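Local coordinates for At5g01750 protein (Arabidopsis thaliana, PDB 1ZXU), which is of unknown function but might be related to the phospholipid scramblases and the tubby-like membrane-tethered transcription factors, at residues L63-K68 and V195-I200; V67-P70 and L74-K77; D76-L81 and L207-R212; Q103-G108 and R113-T118. One frame throughout, in Å; residues are numbered along the deposited sequence.

Contact 1: L63-K68 and V195-I200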
loop_
_atom_site.group_PDB
_atom_site.type_symbol
_atom_site.label_atom_id
_atom_site.label_comp_id
_atom_site.label_asym_id
_atom_site.label_seq_id
_atom_site.Cartn_x
_atom_site.Cartn_y
_atom_site.Cartn_z
ATOM N N LEU A 63 12.594 -9.926 -1.001
ATOM C CA LEU A 63 12.215 -8.498 -0.834
ATOM C C LEU A 63 11.378 -8.028 -2.000
ATOM O O LEU A 63 11.755 -8.214 -3.175
ATOM C CB LEU A 63 13.485 -7.649 -0.723
ATOM C CG LEU A 63 13.239 -6.179 -0.453
ATOM C CD1 LEU A 63 14.445 -5.713 0.314
ATOM C CD2 LEU A 63 13.117 -5.396 -1.745
ATOM N N LEU A 64 10.229 -7.432 -1.678
ATOM C CA LEU A 64 9.427 -6.731 -2.668
ATOM C C LEU A 64 9.665 -5.233 -2.526
ATOM O O LEU A 64 9.916 -4.552 -3.567
ATOM C CB LEU A 64 7.924 -7.028 -2.517
ATOM C CG LEU A 64 7.594 -8.512 -2.653
ATOM C CD1 LEU A 64 6.085 -8.735 -2.293
ATOM C CD2 LEU A 64 7.873 -9.047 -4.031
ATOM N N PHE A 65 9.538 -4.671 -1.301
ATOM C CA PHE A 65 9.821 -3.220 -1.076
ATOM C C PHE A 65 10.540 -2.981 0.245
ATOM O O PHE A 65 10.282 -3.693 1.223
ATOM C CB PHE A 65 8.499 -2.440 -0.988
ATOM C CG PHE A 65 7.666 -2.602 -2.203
ATOM C CD1 PHE A 65 8.048 -2.061 -3.404
ATOM C CD2 PHE A 65 6.528 -3.408 -2.166
ATOM C CE1 PHE A 65 7.248 -2.247 -4.551
ATOM C CE2 PHE A 65 5.744 -3.606 -3.302
ATOM C CZ PHE A 65 6.091 -3.039 -4.479
ATOM N N LYS A 66 11.463 -2.028 0.266
ATOM C CA LYS A 66 11.915 -1.487 1.520
ATOM C C LYS A 66 11.108 -0.262 1.814
ATOM O O LYS A 66 10.805 0.547 0.894
ATOM C CB LYS A 66 13.410 -1.105 1.476
ATOM C CG LYS A 66 14.275 -2.362 1.446
ATOM C CD LYS A 66 15.737 -2.081 1.882
ATOM C CE LYS A 66 16.650 -3.202 1.349
ATOM N NZ LYS A 66 17.523 -3.830 2.405
ATOM N N VAL A 67 10.672 -0.180 3.052
ATOM C CA VAL A 67 9.881 0.952 3.456
ATOM C C VAL A 67 10.676 1.791 4.425
ATOM O O VAL A 67 11.152 1.264 5.444
ATOM C CB VAL A 67 8.598 0.479 4.164
ATOM C CG1 VAL A 67 7.776 1.688 4.636
ATOM C CG2 VAL A 67 7.797 -0.321 3.182
ATOM N N LYS A 68 10.832 3.070 4.086
ATOM C CA LYS A 68 11.577 3.938 5.023
ATOM C C LYS A 68 11.124 5.355 5.074
ATOM O O LYS A 68 10.520 5.855 4.136
ATOM C CB LYS A 68 13.070 3.911 4.725
ATOM C CG LYS A 68 13.455 4.627 3.485
ATOM C CD LYS A 68 15.005 4.785 3.443
ATOM C CE LYS A 68 15.514 5.505 2.205
ATOM N NZ LYS A 68 14.624 6.553 1.614
ATOM N N VAL A 195 -3.938 -7.471 -9.788
ATOM C CA VAL A 195 -4.059 -6.307 -8.937
ATOM C C VAL A 195 -2.629 -5.765 -8.694
ATOM O O VAL A 195 -1.688 -6.527 -8.487
ATOM C CB VAL A 195 -4.659 -6.764 -7.598
ATOM C CG1 VAL A 195 -4.635 -5.638 -6.522
ATOM C CG2 VAL A 195 -6.117 -7.234 -7.809
ATOM N N ASP A 196 -2.524 -4.450 -8.650
ATOM C CA ASP A 196 -1.215 -3.788 -8.524
ATOM C C ASP A 196 -0.674 -3.996 -7.119
ATOM O O ASP A 196 -1.241 -3.478 -6.149
ATOM C CB ASP A 196 -1.459 -2.322 -8.839
ATOM C CG ASP A 196 -0.184 -1.503 -8.901
ATOM O OD1 ASP A 196 0.697 -1.723 -8.053
ATOM O OD2 ASP A 196 -0.103 -0.621 -9.775
ATOM N N TYR A 197 0.392 -4.785 -6.992
ATOM C CA TYR A 197 0.838 -5.109 -5.617
ATOM C C TYR A 197 1.635 -3.948 -4.975
ATOM O O TYR A 197 1.832 -3.923 -3.742
ATOM C CB TYR A 197 1.548 -6.491 -5.538
ATOM C CG TYR A 197 2.955 -6.584 -6.147
ATOM C CD1 TYR A 197 4.073 -6.049 -5.471
ATOM C CD2 TYR A 197 3.132 -7.266 -7.372
ATOM C CE1 TYR A 197 5.369 -6.186 -6.005
ATOM C CE2 TYR A 197 4.423 -7.400 -7.905
ATOM C CZ TYR A 197 5.515 -6.835 -7.210
ATOM O OH TYR A 197 6.816 -6.941 -7.723
ATOM N N ALA A 198 2.094 -2.998 -5.792
ATOM C CA ALA A 198 2.738 -1.799 -5.187
ATOM C C ALA A 198 1.643 -0.945 -4.573
ATOM O O ALA A 198 1.769 -0.406 -3.478
ATOM C CB ALA A 198 3.547 -0.994 -6.198
ATOM N N PHE A 199 0.531 -0.865 -5.278
ATOM C CA PHE A 199 -0.621 -0.148 -4.703
ATOM C C PHE A 199 -1.043 -0.805 -3.360
ATOM O O PHE A 199 -1.157 -0.136 -2.332
ATOM C CB PHE A 199 -1.753 -0.227 -5.735
ATOM C CG PHE A 199 -3.083 0.246 -5.194
ATOM C CD1 PHE A 199 -3.214 1.519 -4.589
ATOM C CD2 PHE A 199 -4.190 -0.617 -5.222
ATOM C CE1 PHE A 199 -4.430 1.963 -4.078
ATOM C CE2 PHE A 199 -5.412 -0.172 -4.758
ATOM C CZ PHE A 199 -5.556 1.102 -4.140
ATOM N N ILE A 200 -1.239 -2.119 -3.343
ATOM C CA ILE A 200 -1.607 -2.760 -2.090
ATOM C C ILE A 200 -0.541 -2.585 -0.956
ATOM O O ILE A 200 -0.880 -2.302 0.200
ATOM C CB ILE A 200 -1.933 -4.243 -2.307
ATOM C CG1 ILE A 200 -3.032 -4.382 -3.389
ATOM C CG2 ILE A 200 -2.272 -4.848 -0.916
ATOM C CD1 ILE A 200 -4.366 -3.699 -3.027
HETATM O O HOH W 1 9.098 -5.082 -6.352
#

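Contact 2: V67-P70 and L74-K77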
loop_
_atom_site.group_PDB
_atom_site.type_symbol
_atom_site.label_atom_id
_atom_site.label_comp_id
_atom_site.label_asym_id
_atom_site.label_seq_id
_atom_site.Cartn_x
_atom_site.Cartn_y
_atom_site.Cartn_z
ATOM N N VAL A 67 10.672 -0.180 3.052
ATOM C CA VAL A 67 9.881 0.952 3.456
ATOM C C VAL A 67 10.676 1.791 4.425
ATOM O O VAL A 67 11.152 1.264 5.444
ATOM C CB VAL A 67 8.598 0.479 4.164
ATOM C CG1 VAL A 67 7.776 1.688 4.636
ATOM C CG2 VAL A 67 7.797 -0.321 3.182
ATOM N N LYS A 68 10.832 3.070 4.086
ATOM C CA LYS A 68 11.577 3.938 5.023
ATOM C C LYS A 68 11.124 5.355 5.074
ATOM O O LYS A 68 10.520 5.855 4.136
ATOM C CB LYS A 68 13.070 3.911 4.725
ATOM C CG LYS A 68 13.455 4.627 3.485
ATOM C CD LYS A 68 15.005 4.785 3.443
ATOM C CE LYS A 68 15.514 5.505 2.205
ATOM N NZ LYS A 68 14.624 6.553 1.614
ATOM N N GLU A 69 11.429 6.024 6.195
ATOM C CA GLU A 69 11.262 7.490 6.257
ATOM C C GLU A 69 12.558 8.045 5.614
ATOM O O GLU A 69 13.652 7.720 6.071
ATOM C CB GLU A 69 11.171 7.937 7.736
ATOM C CG GLU A 69 9.784 7.687 8.357
ATOM C CD GLU A 69 9.710 7.982 9.881
ATOM O OE1 GLU A 69 10.739 8.369 10.465
ATOM O OE2 GLU A 69 8.623 7.789 10.467
ATOM N N PRO A 70 12.435 8.789 4.511
ATOM C CA PRO A 70 13.631 9.187 3.716
ATOM C C PRO A 70 14.493 10.218 4.447
ATOM O O PRO A 70 15.712 10.306 4.128
ATOM C CB PRO A 70 13.049 9.823 2.474
ATOM C CG PRO A 70 11.617 10.303 2.871
ATOM C CD PRO A 70 11.174 9.222 3.897
ATOM N N LEU A 74 12.008 13.832 10.404
ATOM C CA LEU A 74 10.777 14.239 9.735
ATOM C C LEU A 74 9.974 12.956 9.633
ATOM O O LEU A 74 10.486 11.936 9.222
ATOM C CB LEU A 74 11.088 14.845 8.356
ATOM C CG LEU A 74 12.077 16.051 8.336
ATOM C CD1 LEU A 74 12.258 16.581 6.946
ATOM C CD2 LEU A 74 11.684 17.197 9.266
ATOM N N HIS A 75 8.701 12.999 10.003
ATOM C CA HIS A 75 7.931 11.784 10.099
ATOM C C HIS A 75 6.696 11.817 9.196
ATOM O O HIS A 75 5.847 10.951 9.306
ATOM C CB HIS A 75 7.514 11.520 11.550
ATOM C CG HIS A 75 8.670 11.334 12.479
ATOM N ND1 HIS A 75 9.443 10.190 12.488
ATOM C CD2 HIS A 75 9.178 12.141 13.442
ATOM C CE1 HIS A 75 10.373 10.300 13.420
ATOM N NE2 HIS A 75 10.230 11.471 14.017
ATOM N N ASP A 76 6.647 12.778 8.288
ATOM C CA ASP A 76 5.466 13.009 7.477
ATOM C C ASP A 76 5.513 12.217 6.143
ATOM O O ASP A 76 4.572 12.258 5.375
ATOM C CB ASP A 76 5.346 14.501 7.190
ATOM C CG ASP A 76 6.492 15.038 6.329
ATOM O OD1 ASP A 76 7.686 14.731 6.613
ATOM O OD2 ASP A 76 6.210 15.786 5.373
ATOM N N LYS A 77 6.630 11.547 5.859
ATOM C CA LYS A 77 6.848 10.996 4.506
ATOM C C LYS A 77 7.407 9.586 4.663
ATOM O O LYS A 77 8.233 9.329 5.545
ATOM C CB LYS A 77 7.910 11.777 3.701
ATOM C CG LYS A 77 7.516 13.019 3.029
ATOM C CD LYS A 77 8.582 13.310 1.954
ATOM C CE LYS A 77 8.409 14.691 1.331
ATOM N NZ LYS A 77 8.722 15.829 2.252
#

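Contact 3: D76-L81 and L207-R212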
loop_
_atom_site.group_PDB
_atom_site.type_symbol
_atom_site.label_atom_id
_atom_site.label_comp_id
_atom_site.label_asym_id
_atom_site.label_seq_id
_atom_site.Cartn_x
_atom_site.Cartn_y
_atom_site.Cartn_z
ATOM N N ASP A 76 6.647 12.778 8.288
ATOM C CA ASP A 76 5.466 13.009 7.477
ATOM C C ASP A 76 5.513 12.217 6.143
ATOM O O ASP A 76 4.572 12.258 5.375
ATOM C CB ASP A 76 5.346 14.501 7.190
ATOM C CG ASP A 76 6.492 15.038 6.329
ATOM O OD1 ASP A 76 7.686 14.731 6.613
ATOM O OD2 ASP A 76 6.210 15.786 5.373
ATOM N N LYS A 77 6.630 11.547 5.859
ATOM C CA LYS A 77 6.848 10.996 4.506
ATOM C C LYS A 77 7.407 9.586 4.663
ATOM O O LYS A 77 8.233 9.329 5.545
ATOM C CB LYS A 77 7.910 11.777 3.701
ATOM C CG LYS A 77 7.516 13.019 3.029
ATOM C CD LYS A 77 8.582 13.310 1.954
ATOM C CE LYS A 77 8.409 14.691 1.331
ATOM N NZ LYS A 77 8.722 15.829 2.252
ATOM N N ARG A 78 6.968 8.660 3.797
ATOM C CA ARG A 78 7.609 7.386 3.727
ATOM C C ARG A 78 7.817 7.123 2.245
ATOM O O ARG A 78 7.014 7.548 1.443
ATOM C CB ARG A 78 6.664 6.298 4.256
ATOM C CG ARG A 78 7.384 5.040 4.618
ATOM C CD ARG A 78 7.886 5.168 6.087
ATOM N NE ARG A 78 6.758 5.634 6.885
ATOM C CZ ARG A 78 5.929 4.829 7.536
ATOM N NH1 ARG A 78 6.150 3.508 7.608
ATOM N NH2 ARG A 78 4.910 5.370 8.208
ATOM N N VAL A 79 8.867 6.403 1.906
ATOM C CA VAL A 79 9.044 5.935 0.534
ATOM C C VAL A 79 9.102 4.398 0.478
ATOM O O VAL A 79 9.587 3.755 1.405
ATOM C CB VAL A 79 10.352 6.564 -0.106
ATOM C CG1 VAL A 79 11.581 6.083 0.612
ATOM C CG2 VAL A 79 10.460 6.228 -1.608
ATOM N N LEU A 80 8.547 3.828 -0.580
ATOM C CA LEU A 80 8.672 2.385 -0.906
ATOM C C LEU A 80 9.707 2.284 -1.989
ATOM O O LEU A 80 9.529 2.898 -3.059
ATOM C CB LEU A 80 7.330 1.834 -1.432
ATOM C CG LEU A 80 6.492 1.308 -0.296
ATOM C CD1 LEU A 80 5.999 2.540 0.500
ATOM C CD2 LEU A 80 5.351 0.554 -0.914
ATOM N N LEU A 81 10.797 1.569 -1.712
ATOM C CA LEU A 81 11.890 1.373 -2.686
ATOM C C LEU A 81 11.818 -0.019 -3.207
ATOM O O LEU A 81 11.478 -0.938 -2.473
ATOM C CB LEU A 81 13.267 1.543 -2.025
ATOM C CG LEU A 81 13.408 2.826 -1.193
ATOM C CD1 LEU A 81 14.780 2.822 -0.465
ATOM C CD2 LEU A 81 13.382 3.990 -2.067
ATOM N N LEU A 207 -1.936 1.534 6.687
ATOM C CA LEU A 207 -2.561 0.859 7.824
ATOM C C LEU A 207 -1.627 0.749 8.993
ATOM O O LEU A 207 -2.025 0.921 10.142
ATOM C CB LEU A 207 -3.045 -0.522 7.412
ATOM C CG LEU A 207 -4.241 -0.481 6.466
ATOM C CD1 LEU A 207 -4.447 -1.824 5.842
ATOM C CD2 LEU A 207 -5.487 -0.030 7.302
ATOM N N ASP A 208 -0.382 0.388 8.706
ATOM C CA ASP A 208 0.624 0.307 9.765
ATOM C C ASP A 208 0.799 1.702 10.448
ATOM O O ASP A 208 0.897 1.775 11.692
ATOM C CB ASP A 208 1.931 -0.128 9.160
ATOM C CG ASP A 208 3.053 -0.150 10.187
ATOM O OD1 ASP A 208 3.076 -1.109 10.941
ATOM O OD2 ASP A 208 3.844 0.799 10.179
ATOM N N ASP A 209 0.775 2.768 9.664
ATOM C CA ASP A 209 0.956 4.160 10.171
ATOM C C ASP A 209 -0.204 4.493 11.087
ATOM O O ASP A 209 0.009 5.070 12.162
ATOM C CB ASP A 209 0.941 5.151 9.029
ATOM C CG ASP A 209 1.480 6.513 9.438
ATOM O OD1 ASP A 209 2.506 6.560 10.157
ATOM O OD2 ASP A 209 0.860 7.514 9.023
ATOM N N VAL A 210 -1.402 4.097 10.687
ATOM C CA VAL A 210 -2.611 4.403 11.510
ATOM C C VAL A 210 -2.466 3.683 12.839
ATOM O O VAL A 210 -2.764 4.243 13.903
ATOM C CB VAL A 210 -3.906 3.960 10.840
ATOM C CG1 VAL A 210 -5.069 4.039 11.867
ATOM C CG2 VAL A 210 -4.213 4.850 9.650
ATOM N N ASN A 211 -1.980 2.445 12.792
ATOM C CA ASN A 211 -1.845 1.686 14.026
ATOM C C ASN A 211 -0.780 2.225 14.961
ATOM O O ASN A 211 -0.915 2.069 16.181
ATOM C CB ASN A 211 -1.518 0.233 13.762
ATOM C CG ASN A 211 -1.598 -0.613 15.033
ATOM O OD1 ASN A 211 -2.648 -0.657 15.693
ATOM N ND2 ASN A 211 -0.498 -1.292 15.371
ATOM N N ARG A 212 0.271 2.825 14.407
ATOM C CA ARG A 212 1.432 3.275 15.199
ATOM C C ARG A 212 1.424 4.793 15.475
ATOM O O ARG A 212 0.365 5.414 15.648
ATOM C CB ARG A 212 2.748 2.844 14.523
ATOM C CG ARG A 212 3.142 3.695 13.293
ATOM C CD ARG A 212 4.288 3.080 12.439
ATOM N NE ARG A 212 4.996 4.130 11.703
ATOM C CZ ARG A 212 5.911 4.937 12.248
ATOM N NH1 ARG A 212 6.244 4.797 13.530
ATOM N NH2 ARG A 212 6.505 5.880 11.513
HETATM O O HOH W 2 3.960 2.561 8.262
#

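Contact 4: Q103-G108 and R113-T118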
loop_
_atom_site.group_PDB
_atom_site.type_symbol
_atom_site.label_atom_id
_atom_site.label_comp_id
_atom_site.label_asym_id
_atom_site.label_seq_id
_atom_site.Cartn_x
_atom_site.Cartn_y
_atom_site.Cartn_z
ATOM N N GLN A 103 -1.362 11.486 0.717
ATOM C CA GLN A 103 -1.302 11.434 -0.759
ATOM C C GLN A 103 -0.114 10.567 -1.143
ATOM O O GLN A 103 0.884 10.518 -0.423
ATOM C CB GLN A 103 -1.149 12.810 -1.380
ATOM C CG GLN A 103 -2.426 13.634 -1.141
ATOM C CD GLN A 103 -2.529 14.875 -1.963
ATOM O OE1 GLN A 103 -1.575 15.658 -2.058
ATOM N NE2 GLN A 103 -3.710 15.084 -2.553
ATOM N N VAL A 104 -0.233 9.913 -2.291
ATOM C CA VAL A 104 0.778 8.950 -2.686
ATOM C C VAL A 104 1.120 9.387 -4.104
ATOM O O VAL A 104 0.218 9.573 -4.957
ATOM C CB VAL A 104 0.202 7.526 -2.726
ATOM C CG1 VAL A 104 1.293 6.535 -3.148
ATOM C CG2 VAL A 104 -0.256 7.077 -1.345
ATOM N N PHE A 105 2.435 9.514 -4.311
ATOM C CA PHE A 105 3.010 10.085 -5.549
ATOM C C PHE A 105 3.875 9.064 -6.226
ATOM O O PHE A 105 4.454 8.199 -5.572
ATOM C CB PHE A 105 3.931 11.250 -5.179
ATOM C CG PHE A 105 3.200 12.361 -4.451
ATOM C CD1 PHE A 105 2.614 13.376 -5.196
ATOM C CD2 PHE A 105 3.038 12.334 -3.075
ATOM C CE1 PHE A 105 1.881 14.408 -4.605
ATOM C CE2 PHE A 105 2.279 13.397 -2.441
ATOM C CZ PHE A 105 1.719 14.434 -3.239
ATOM N N ARG A 106 3.974 9.183 -7.529
ATOM C CA ARG A 106 4.940 8.386 -8.323
ATOM C C ARG A 106 6.379 8.621 -7.901
ATOM O O ARG A 106 6.825 9.762 -7.774
ATOM C CB ARG A 106 4.902 8.836 -9.785
ATOM C CG ARG A 106 3.578 8.857 -10.428
ATOM C CD ARG A 106 3.662 9.430 -11.911
ATOM N NE ARG A 106 2.318 9.373 -12.488
ATOM C CZ ARG A 106 1.809 8.296 -13.085
ATOM N NH1 ARG A 106 2.571 7.210 -13.234
ATOM N NH2 ARG A 106 0.539 8.314 -13.536
ATOM N N GLY A 107 7.114 7.527 -7.722
ATOM C CA GLY A 107 8.570 7.596 -7.517
ATOM C C GLY A 107 8.970 8.340 -6.280
ATOM O O GLY A 107 8.327 8.148 -5.207
ATOM N N GLY A 108 10.026 9.151 -6.382
ATOM C CA GLY A 108 10.498 9.913 -5.261
ATOM C C GLY A 108 9.964 11.328 -5.221
ATOM O O GLY A 108 10.590 12.210 -4.673
ATOM N N ARG A 113 1.769 17.108 -9.792
ATOM C CA ARG A 113 1.613 16.470 -11.093
ATOM C C ARG A 113 1.877 14.953 -10.987
ATOM O O ARG A 113 1.470 14.197 -11.888
ATOM C CB ARG A 113 2.511 17.120 -12.167
ATOM C CG ARG A 113 3.990 16.813 -12.064
ATOM C CD ARG A 113 4.734 17.471 -13.178
ATOM N NE ARG A 113 6.163 17.210 -13.107
ATOM C CZ ARG A 113 7.044 17.748 -13.955
ATOM N NH1 ARG A 113 6.616 18.565 -14.904
ATOM N NH2 ARG A 113 8.326 17.479 -13.846
ATOM N N ASP A 114 2.598 14.534 -9.942
ATOM C CA ASP A 114 2.909 13.079 -9.801
ATOM C C ASP A 114 1.943 12.342 -8.867
ATOM O O ASP A 114 2.166 11.206 -8.497
ATOM C CB ASP A 114 4.343 12.885 -9.335
ATOM C CG ASP A 114 5.332 13.293 -10.380
ATOM O OD1 ASP A 114 5.053 12.975 -11.558
ATOM O OD2 ASP A 114 6.352 13.914 -10.009
ATOM N N LEU A 115 0.852 12.999 -8.520
ATOM C CA LEU A 115 -0.119 12.397 -7.598
ATOM C C LEU A 115 -0.810 11.146 -8.226
ATOM O O LEU A 115 -1.441 11.225 -9.377
ATOM C CB LEU A 115 -1.139 13.502 -7.243
ATOM C CG LEU A 115 -2.213 13.024 -6.282
ATOM C CD1 LEU A 115 -1.717 12.652 -4.936
ATOM C CD2 LEU A 115 -3.468 14.031 -6.281
ATOM N N LEU A 116 -0.744 10.050 -7.514
ATOM C CA LEU A 116 -1.375 8.816 -7.962
ATOM C C LEU A 116 -2.748 8.629 -7.292
ATOM O O LEU A 116 -3.719 8.224 -7.958
ATOM C CB LEU A 116 -0.510 7.605 -7.684
ATOM C CG LEU A 116 0.722 7.495 -8.573
ATOM C CD1 LEU A 116 1.679 6.445 -8.014
ATOM C CD2 LEU A 116 0.337 7.218 -10.000
ATOM N N TYR A 117 -2.799 8.863 -5.989
ATOM C CA TYR A 117 -4.124 8.741 -5.274
ATOM C C TYR A 117 -4.011 9.362 -3.906
ATOM O O TYR A 117 -2.904 9.628 -3.394
ATOM C CB TYR A 117 -4.565 7.287 -5.106
ATOM C CG TYR A 117 -3.477 6.325 -4.733
ATOM C CD1 TYR A 117 -3.294 5.899 -3.431
ATOM C CD2 TYR A 117 -2.676 5.769 -5.762
ATOM C CE1 TYR A 117 -2.222 4.941 -3.124
ATOM C CE2 TYR A 117 -1.656 4.858 -5.466
ATOM C CZ TYR A 117 -1.440 4.468 -4.141
ATOM O OH TYR A 117 -0.422 3.528 -3.873
ATOM N N THR A 118 -5.193 9.644 -3.336
ATOM C CA THR A 118 -5.301 10.188 -1.972
ATOM C C THR A 118 -6.076 9.172 -1.164
ATOM O O THR A 118 -6.990 8.513 -1.672
ATOM C CB THR A 118 -6.101 11.497 -2.025
ATOM O OG1 THR A 118 -5.411 12.456 -2.888
ATOM C CG2 THR A 118 -6.294 12.058 -0.623
HETATM O O HOH W 3 0.395 11.502 -11.811
#

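Contact 1: L63-K68 and V195-I200
Phe65, at a classic beta bulge in strand 63-68, faces Ala198 in the first turn of helix 197-211, their CA atoms 8.3 Å apart. The pair joins wall to core in the tubby-like fold, an antiparallel barrel around a central helix. Phe65 and its bulge partner Leu64 both face Ile56 of neighbouring strand 54-58, and both send their side chains toward the helix. The Phe65 ring reaches in with CZ, which lies 3.7 Å from Ala198 CB and 3.6 Å from Tyr197 CE1. Alanine suits this point because its short side chain lets a large ring come close to the helix backbone. Phe65 and Tyr197 touch along their rims without stacking, centroids 5.8 Å apart and planes at 49°. Tyr197 holds CG between its backbone N and carbonyl carbon (chi1 72°), which directs the ring at the strand, where Leu64 CD2 also approaches it. Asp196, the N-cap, accepts at OD1 from Phe199 N (2.9 Å), while OD2 accepts from the backbone N of Val27, Val28 and Asp29, pinning the N-terminal segment. At the hydroxyl end of Tyr197, one water lies in the ring plane, 3.2 Å from Tyr197 OH, and donates to Leu64 O at 3.0 Å.

Contact 2: V67-P70 and L74-K77
Glu69 and Pro70, just beyond the end of strand 63-68, close over Lys77 and His75 where the chain comes back in the antiparallel hairpin to strand 77-81. The tight part is built on the backbone carbonyl of Lys77: Pro70 CD lies 3.4 Å from Lys77 O, and Glu69 CG packs 3.6 Å from Lys77 O. The rigid proline ring also crosses the Lys77 side chain at about a right angle, Pro70 CG to Lys77 CB 4.1 Å, while the lysine's amine leads away. The side nearer solvent is held more loosely. There exposed His75 offers ND1 to both Glu69 carboxylate oxygens in two weak hydrogen bonds, 3.0 Å to OE1 and 3.2 Å to OE2, with OE2 in the ring plane and the carboxylate turned 69° from it. Glu69 reaches this far because its chain is extended beyond CG, and its principal polar partner is Arg212, which salt-bridges OE2. With an alanine here, His75 ND1 and Arg212 would probably lose this acceptor and Lys77 O its packing against CG. Strand 63-68 lies between strand 54-58 and strand 77-81 in the sheet, while Arg212 links the turn to the end of helix 197-211.

Contact 3: D76-L81 and L207-R212
Two arginines converge on Asp209 OD1: Arg78 NH2 forms a salt bridge with it at 3.3 Å, and Arg212 NE approaches in a long one of 3.8 Å. The two meet it differently. OD1 lies at the edge of the Arg78 guanidinium, in its plane, whereas it lies off the Arg212 plane, where no N-H is aimed at it, and the attraction there is purely electrostatic. Asp208, one residue earlier on helix 197-211, brings OD2 to 3.8 Å from Arg212 NE, again long. Arg78 can serve all this because its chain bends at chi2 (87°) and chi3 (49°), which brings the guanidinium up to Asp209; Gly52 O takes a hydrogen bond from NH1. Arg212 lays NH2 over a face of the Arg78 guanidinium, 3.7 Å from Arg78 NH2, the planes 83° apart; the carboxylates probably offset this closeness of like charges. Arginine and aspartate suit the place, since a buried charge on the strand needs its opposite on the helix. Further partners extend the set: Arg44 for Asp208, Trp102 for Asp209 and Glu69 for Arg212. The result is a salt-bridge network tying the barrel wall to the last turn of the central helix in the tubby-like fold.

Contact 4: Q103-G108 and R113-T118
Val104 lies over one face of the Tyr117 ring, a CH-pi contact with CB 3.8 Å from the centroid and 22° off the normal. A beta-branched valine suits the spot: CG1 lies near CZ and the hydroxyl, CG2 3.4 Å from Tyr117 CE1. Tyr117 carries CG between its backbone N and carbonyl carbon (chi1 41°), which puts the ring against Val104, and its hydroxyl is bonded to Ser202 of the central helix. The antiparallel hairpin has a classic bulge, where Leu116 N (2.8 Å) and Tyr117 N (3.3 Å) both donate to Val104 O. Past it, Leu116 CD2 sits over the centre of the Arg106 guanidinium, 3.6 Å from Arg106 CZ. At the guanidinium edge, in plane, a water accepts from NE and donates to Arg113 O and Leu115 O. On the face with Phe105 and Leu115, Gln103 runs beside Thr118, donating from NE2 to Thr118 OG1 at 3.1 Å, with CB against Leu115 CD1; OE1 goes to Gln112. Loss of the amide to an alanine is likely to leave Thr118 OG1 and Gln112 NE2 without these bonds and bare part of Leu115. Each face thus mixes apolar packing with a hydroxyl, that of Tyr117 tied to the helix, that of Thr118 to Gln103.

All four contacts belong to one antiparallel barrel. Contacts 1 and 3 fasten opposite ends of helix 197-211 to neighbouring strands, their centres about 12 Å apart, and backbone pairing such as Lys66 O to Leu81 N (2.8 Å) joins them within the sheet. Contact 2 closes the turn between those strands, its centre about 7 Å from that of contact 3, and Glu69 OE2 meets Arg212 NH2 at 3.0 Å in a salt bridge between them. Contact 4 is a separate hairpin nested in the loops that contacts 1 and 3 close; it reaches contact 1 through Phe199 CD1, 3.5 Å from Tyr117 CZ, the two rings meeting edge-to-face beside the helix.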